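Local atomic coordinates of GlcNAc Inducible Gene 2, GIG2 (Candida albicans, PDB entry 6AKZ), a protein that binds an iron ion and is probably an oxygenase of the DUF1479 family, with a cupin-type fold, encoded by a gene induced by N-acetylglucosamine. Residues L191-D194 / E199-E202; D194-E199 / I204-V209. One frame throughout, in Å; residues are numbered along the deposited sequence.

Contact 1: residues L191-D194 / E199-E202; sequences LHLD and ERWE. With FE (Fe (III) ion), chain B.
Arg-200 holds the backbone carbonyl of Asp-194, a residue whose side chain binds iron, with two nitrogens at once. NH2 of Arg-200 donates to O of Asp-194 at 2.9 Å, with an N-H...O angle of 160°. NH1 of Arg-200 reaches the same oxygen at 3.2 Å in a more bent bond. The carbonyl oxygen lies in the guanidinium plane, between the two terminal nitrogens. Seen from the carbonyl, both donors are tilted out of its plane. The arginine chain is extended from CG to NE, which carries the charged end from helix 199-202 to the backbone of Asp-194, just after strand 192-193. One face of the guanidinium is covered by Leu-193, whose CD1 sits over the centre, 3.7 Å from CZ of Arg-200. Asp-352 forms a salt bridge with NH2 of Arg-200, so the buried charge has a carboxylate partner as well.

His-192 and Asp-194 form the HxD part of an iron-binding facial triad, completed by His-355, as in cupin-fold oxygenases. NE2 of His-192 and OD2 of Asp-194 each lie 2.1 Å from the iron. Three waters fill the other positions of a six-coordinate site. OD1 of Asp-194 accepts a hydrogen bond from one of them at 2.8 Å. Gln-257 donates to OD2 and Gln-321 to OD1, which fixes the rotation of the carboxylate. CB of Asp-194 leaves the backbone away from helix 199-202, and CG lies beside the backbone N (chi1 -69°). Leu-193 also packs on Met-282 and Ile-285 of helix 278-287, and Arg-200 touches Met-282 and Met-286.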
loop_
_atom_site.group_PDB
_atom_site.type_symbol
_atom_site.label_atom_id
_atom_site.label_comp_id
_atom_site.label_asym_id
_atom_site.label_seq_id
_atom_site.Cartn_x
_atom_site.Cartn_y
_atom_site.Cartn_z
ATOM N N LEU A 191 -11.295 5.600 -8.094
ATOM C CA LEU A 191 -9.845 5.493 -8.299
ATOM C C LEU A 191 -9.057 6.402 -7.351
ATOM O O LEU A 191 -9.333 7.608 -7.253
ATOM C CB LEU A 191 -9.423 5.773 -9.745
ATOM C CG LEU A 191 -7.998 5.416 -10.091
ATOM C CD1 LEU A 191 -7.974 3.897 -10.369
ATOM C CD2 LEU A 191 -7.560 6.169 -11.330
ATOM N N HIS A 192 -8.058 5.818 -6.677
ATOM C CA HIS A 192 -7.327 6.572 -5.716
ATOM C C HIS A 192 -5.938 5.960 -5.454
ATOM O O HIS A 192 -5.674 4.794 -5.786
ATOM C CB HIS A 192 -8.165 6.528 -4.350
ATOM C CG HIS A 192 -8.343 5.167 -3.775
ATOM N ND1 HIS A 192 -9.302 4.276 -4.178
ATOM C CD2 HIS A 192 -7.668 4.551 -2.786
ATOM C CE1 HIS A 192 -9.175 3.146 -3.516
ATOM N NE2 HIS A 192 -8.207 3.309 -2.637
ATOM N N LEU A 193 -5.187 6.688 -4.653
ATOM C CA LEU A 193 -4.012 6.210 -3.992
ATOM C C LEU A 193 -4.320 6.225 -2.450
ATOM O O LEU A 193 -5.041 7.000 -1.999
ATOM C CB LEU A 193 -2.807 7.076 -4.194
ATOM C CG LEU A 193 -2.275 7.316 -5.585
ATOM C CD1 LEU A 193 -0.995 8.085 -5.480
ATOM C CD2 LEU A 193 -2.064 6.023 -6.304
ATOM N N ASP A 194 -3.770 5.265 -1.713
ATOM C CA ASP A 194 -3.874 5.249 -0.275
ATOM C C ASP A 194 -2.494 5.834 0.178
ATOM O O ASP A 194 -1.850 6.499 -0.580
ATOM C CB ASP A 194 -4.152 3.847 0.266
ATOM C CG ASP A 194 -5.529 3.380 -0.088
ATOM O OD1 ASP A 194 -6.433 4.046 0.420
ATOM O OD2 ASP A 194 -5.644 2.450 -0.858
ATOM N N GLU A 199 0.268 14.340 1.835
ATOM C CA GLU A 199 1.634 14.094 2.313
ATOM C C GLU A 199 2.766 13.934 1.289
ATOM O O GLU A 199 3.888 14.377 1.535
ATOM C CB GLU A 199 1.641 12.892 3.265
ATOM C CG GLU A 199 1.237 13.227 4.692
ATOM C CD GLU A 199 -0.239 13.548 4.818
ATOM O OE1 GLU A 199 -0.958 13.458 3.801
ATOM O OE2 GLU A 199 -0.681 13.890 5.936
ATOM N N ARG A 200 2.485 13.296 0.160
ATOM C CA ARG A 200 3.509 13.051 -0.856
ATOM C C ARG A 200 4.159 14.353 -1.300
ATOM O O ARG A 200 5.252 14.352 -1.644
ATOM C CB ARG A 200 2.954 12.324 -2.054
ATOM C CG ARG A 200 2.499 10.904 -1.754
ATOM C CD ARG A 200 2.077 10.139 -3.004
ATOM N NE ARG A 200 1.746 8.748 -2.833
ATOM C CZ ARG A 200 0.669 8.268 -2.235
ATOM N NH1 ARG A 200 -0.229 9.046 -1.713
ATOM N NH2 ARG A 200 0.484 6.968 -2.169
ATOM N N TRP A 201 3.375 15.410 -1.321
ATOM C CA TRP A 201 3.817 16.749 -1.582
ATOM C C TRP A 201 4.226 17.532 -0.351
ATOM O O TRP A 201 5.321 18.138 -0.370
ATOM C CB TRP A 201 2.729 17.500 -2.295
ATOM C CG TRP A 201 2.335 17.002 -3.649
ATOM C CD1 TRP A 201 2.951 17.266 -4.829
ATOM C CD2 TRP A 201 1.230 16.188 -3.945
ATOM N NE1 TRP A 201 2.261 16.672 -5.858
ATOM C CE2 TRP A 201 1.183 16.032 -5.328
ATOM C CE3 TRP A 201 0.214 15.642 -3.172
ATOM C CZ2 TRP A 201 0.185 15.288 -5.951
ATOM C CZ3 TRP A 201 -0.791 14.963 -3.790
ATOM C CH2 TRP A 201 -0.790 14.779 -5.141
ATOM N N GLU A 202 3.443 17.486 0.695
ATOM C CA GLU A 202 3.659 18.317 1.854
ATOM C C GLU A 202 4.766 17.899 2.792
ATOM O O GLU A 202 5.443 18.771 3.330
ATOM C CB GLU A 202 2.399 18.422 2.689
ATOM C CG GLU A 202 2.439 19.612 3.658
ATOM C CD GLU A 202 1.221 19.759 4.520
ATOM O OE1 GLU A 202 0.246 18.954 4.409
ATOM O OE2 GLU A 202 1.267 20.727 5.338
HETATM FE FE FE B . -7.366 1.614 -1.623
HETATM O O HOH W 1 -8.449 2.152 0.228
HETATM O O HOH W 2 -6.890 -0.076 -0.536
HETATM O O HOH W 3 -9.101 0.353 -2.054
#

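Contact 2: residues D194-E199 / I204-V209. With FE (Fe (III) ion), chain B.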
loop_
_atom_site.group_PDB
_atom_site.type_symbol
_atom_site.label_atom_id
_atom_site.label_comp_id
_atom_site.label_asym_id
_atom_site.label_seq_id
_atom_site.Cartn_x
_atom_site.Cartn_y
_atom_site.Cartn_z
ATOM N N ASP A 194 -3.770 5.265 -1.713
ATOM C CA ASP A 194 -3.874 5.249 -0.275
ATOM C C ASP A 194 -2.494 5.834 0.178
ATOM O O ASP A 194 -1.850 6.499 -0.580
ATOM C CB ASP A 194 -4.152 3.847 0.266
ATOM C CG ASP A 194 -5.529 3.380 -0.088
ATOM O OD1 ASP A 194 -6.433 4.046 0.420
ATOM O OD2 ASP A 194 -5.644 2.450 -0.858
ATOM N N SER A 195 -2.068 5.573 1.406
ATOM C CA SER A 195 -0.803 6.066 1.885
ATOM C C SER A 195 -0.674 7.609 1.825
ATOM O O SER A 195 0.349 8.137 1.548
ATOM C CB SER A 195 0.390 5.366 1.237
ATOM O OG SER A 195 0.360 3.987 1.456
ATOM N N SER A 196 -1.792 8.224 2.119
ATOM C CA SER A 196 -2.006 9.665 2.279
ATOM C C SER A 196 -2.644 10.445 1.164
ATOM O O SER A 196 -2.481 10.128 0.023
ATOM C CB SER A 196 -0.718 10.408 2.689
ATOM O OG SER A 196 0.086 10.682 1.589
ATOM N N SER A 197 -3.350 11.505 1.565
ATOM C CA SER A 197 -3.919 12.423 0.537
ATOM C C SER A 197 -2.914 13.445 0.039
ATOM O O SER A 197 -2.546 13.454 -1.133
ATOM C CB SER A 197 -5.199 13.066 1.133
ATOM O OG SER A 197 -6.056 13.588 0.141
ATOM N N ILE A 198 -2.402 14.303 0.931
ATOM C CA ILE A 198 -1.546 15.439 0.549
ATOM C C ILE A 198 -0.030 15.243 0.907
ATOM O O ILE A 198 0.787 15.936 0.358
ATOM C CB ILE A 198 -2.054 16.777 1.209
ATOM C CG1 ILE A 198 -1.452 18.041 0.592
ATOM C CG2 ILE A 198 -1.700 16.819 2.705
ATOM C CD1 ILE A 198 -1.854 18.401 -0.799
ATOM N N GLU A 199 0.268 14.340 1.835
ATOM C CA GLU A 199 1.634 14.094 2.313
ATOM C C GLU A 199 2.766 13.934 1.289
ATOM O O GLU A 199 3.888 14.377 1.535
ATOM C CB GLU A 199 1.641 12.892 3.265
ATOM C CG GLU A 199 1.237 13.227 4.692
ATOM C CD GLU A 199 -0.239 13.548 4.818
ATOM O OE1 GLU A 199 -0.958 13.458 3.801
ATOM O OE2 GLU A 199 -0.681 13.890 5.936
ATOM N N ILE A 204 8.330 16.710 4.109
ATOM C CA ILE A 204 9.666 16.821 3.572
ATOM C C ILE A 204 10.275 15.515 3.039
ATOM O O ILE A 204 10.722 15.464 1.902
ATOM C CB ILE A 204 10.659 17.413 4.600
ATOM C CG1 ILE A 204 10.247 18.842 4.995
ATOM C CG2 ILE A 204 12.090 17.399 4.039
ATOM C CD1 ILE A 204 10.050 19.795 3.865
ATOM N N MET A 205 10.322 14.491 3.888
ATOM C CA MET A 205 10.956 13.236 3.512
ATOM C C MET A 205 10.086 12.510 2.470
ATOM O O MET A 205 10.641 12.018 1.508
ATOM C CB MET A 205 11.208 12.354 4.739
ATOM C CG MET A 205 12.272 12.950 5.651
ATOM S SD MET A 205 13.832 13.290 4.818
ATOM C CE MET A 205 14.294 11.731 4.097
ATOM N N TYR A 206 8.760 12.587 2.620
ATOM C CA TYR A 206 7.858 11.946 1.631
ATOM C C TYR A 206 8.078 12.550 0.278
ATOM O O TYR A 206 8.270 11.841 -0.716
ATOM C CB TYR A 206 6.414 12.018 2.052
ATOM C CG TYR A 206 5.538 10.857 1.669
ATOM C CD1 TYR A 206 5.860 10.006 0.590
ATOM C CD2 TYR A 206 4.333 10.693 2.310
ATOM C CE1 TYR A 206 4.979 8.975 0.249
ATOM C CE2 TYR A 206 3.433 9.681 1.939
ATOM C CZ TYR A 206 3.774 8.852 0.906
ATOM O OH TYR A 206 2.913 7.824 0.522
ATOM N N SER A 207 8.099 13.891 0.178
ATOM C CA SER A 207 8.361 14.503 -1.096
ATOM C C SER A 207 9.709 14.266 -1.706
ATOM O O SER A 207 9.823 14.184 -2.975
ATOM C CB SER A 207 8.057 16.052 -0.984
ATOM O OG SER A 207 9.117 16.703 -0.308
ATOM N N GLU A 208 10.735 14.009 -0.894
ATOM C CA GLU A 208 12.022 13.661 -1.421
ATOM C C GLU A 208 12.038 12.333 -2.152
ATOM O O GLU A 208 12.907 12.149 -2.986
ATOM C CB GLU A 208 13.150 13.553 -0.363
ATOM C CG GLU A 208 13.719 14.850 0.114
ATOM C CD GLU A 208 14.552 15.575 -0.940
ATOM O OE1 GLU A 208 15.702 15.161 -1.364
ATOM O OE2 GLU A 208 14.008 16.582 -1.334
ATOM N N VAL A 209 11.155 11.409 -1.794
ATOM C CA VAL A 209 10.934 10.156 -2.584
ATOM C C VAL A 209 10.783 10.450 -4.087
ATOM O O VAL A 209 11.215 9.671 -4.937
ATOM C CB VAL A 209 9.710 9.385 -2.032
ATOM C CG1 VAL A 209 9.364 8.154 -2.896
ATOM C CG2 VAL A 209 9.946 9.002 -0.587
HETATM FE FE FE B . -7.366 1.614 -1.623
HETATM O O HOH W 1 -8.449 2.152 0.228
HETATM O O HOH W 2 -6.890 -0.076 -0.536
HETATM O O HOH W 3 -9.101 0.353 -2.054
#
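Tyr-206 OH donates a hydrogen bond of 2.8 Å to the backbone O of Ser-195. The acceptor lies at the edge of the phenol ring, near its plane, and the hydroxyl lies in the carbonyl plane. Ser-196 OG donates to the same O of Ser-195 at 2.6 Å, on a lone pair. One buried carbonyl thus takes two hydroxyl donors. The chi1 of Ser-196, 82°, sets OG between its backbone N and carbonyl carbon and turns it back to that oxygen. The same OG lies 3.5 Å from CE2 of Tyr-206. Further along the ring, CB of Glu-199 approaches CD2 of Tyr-206 at 3.6 Å, and O of Glu-199 lies 3.5 Å from CB of Tyr-206.

Further bonds tie the neighbours of this pair to the rest of the fold. The carboxylate of Glu-199 leads away from the tyrosine, and its OE2 accepts from the backbone N of Leu-236. Asp-203 OD2 accepts from N of Tyr-206 at the start of helix 204-208. Backbone bonds tie Ser-196 to Gly-320 and Ser-197 to Thr-319. The contact joins helix 204-208 to the loop that directly follows the HxD iron-binding motif of this probable cupin-fold oxygenase.

Both contacts are buried, with centres about 7 Å apart, and share Asp-194 and Glu-199. Contact 1 includes the iron site itself and ties strand 192-193 to helix 199-202. The residues that touch in contact 2 lie beyond the metal ligands, Ser-195 about 8 Å from His-355 between side chains, and join the following loop to helix 204-208. Each has a backbone carbonyl with two donors. In contact 1 the donors come from one charged guanidinium; in contact 2 they are two neutral hydroxyls. The two meet where CZ of Arg-200 lies 3.6 Å from OH of Tyr-206. Elsewhere, at the backbone, the helices pack, O of Arg-200 being 3.3 Å from CB of Ser-207.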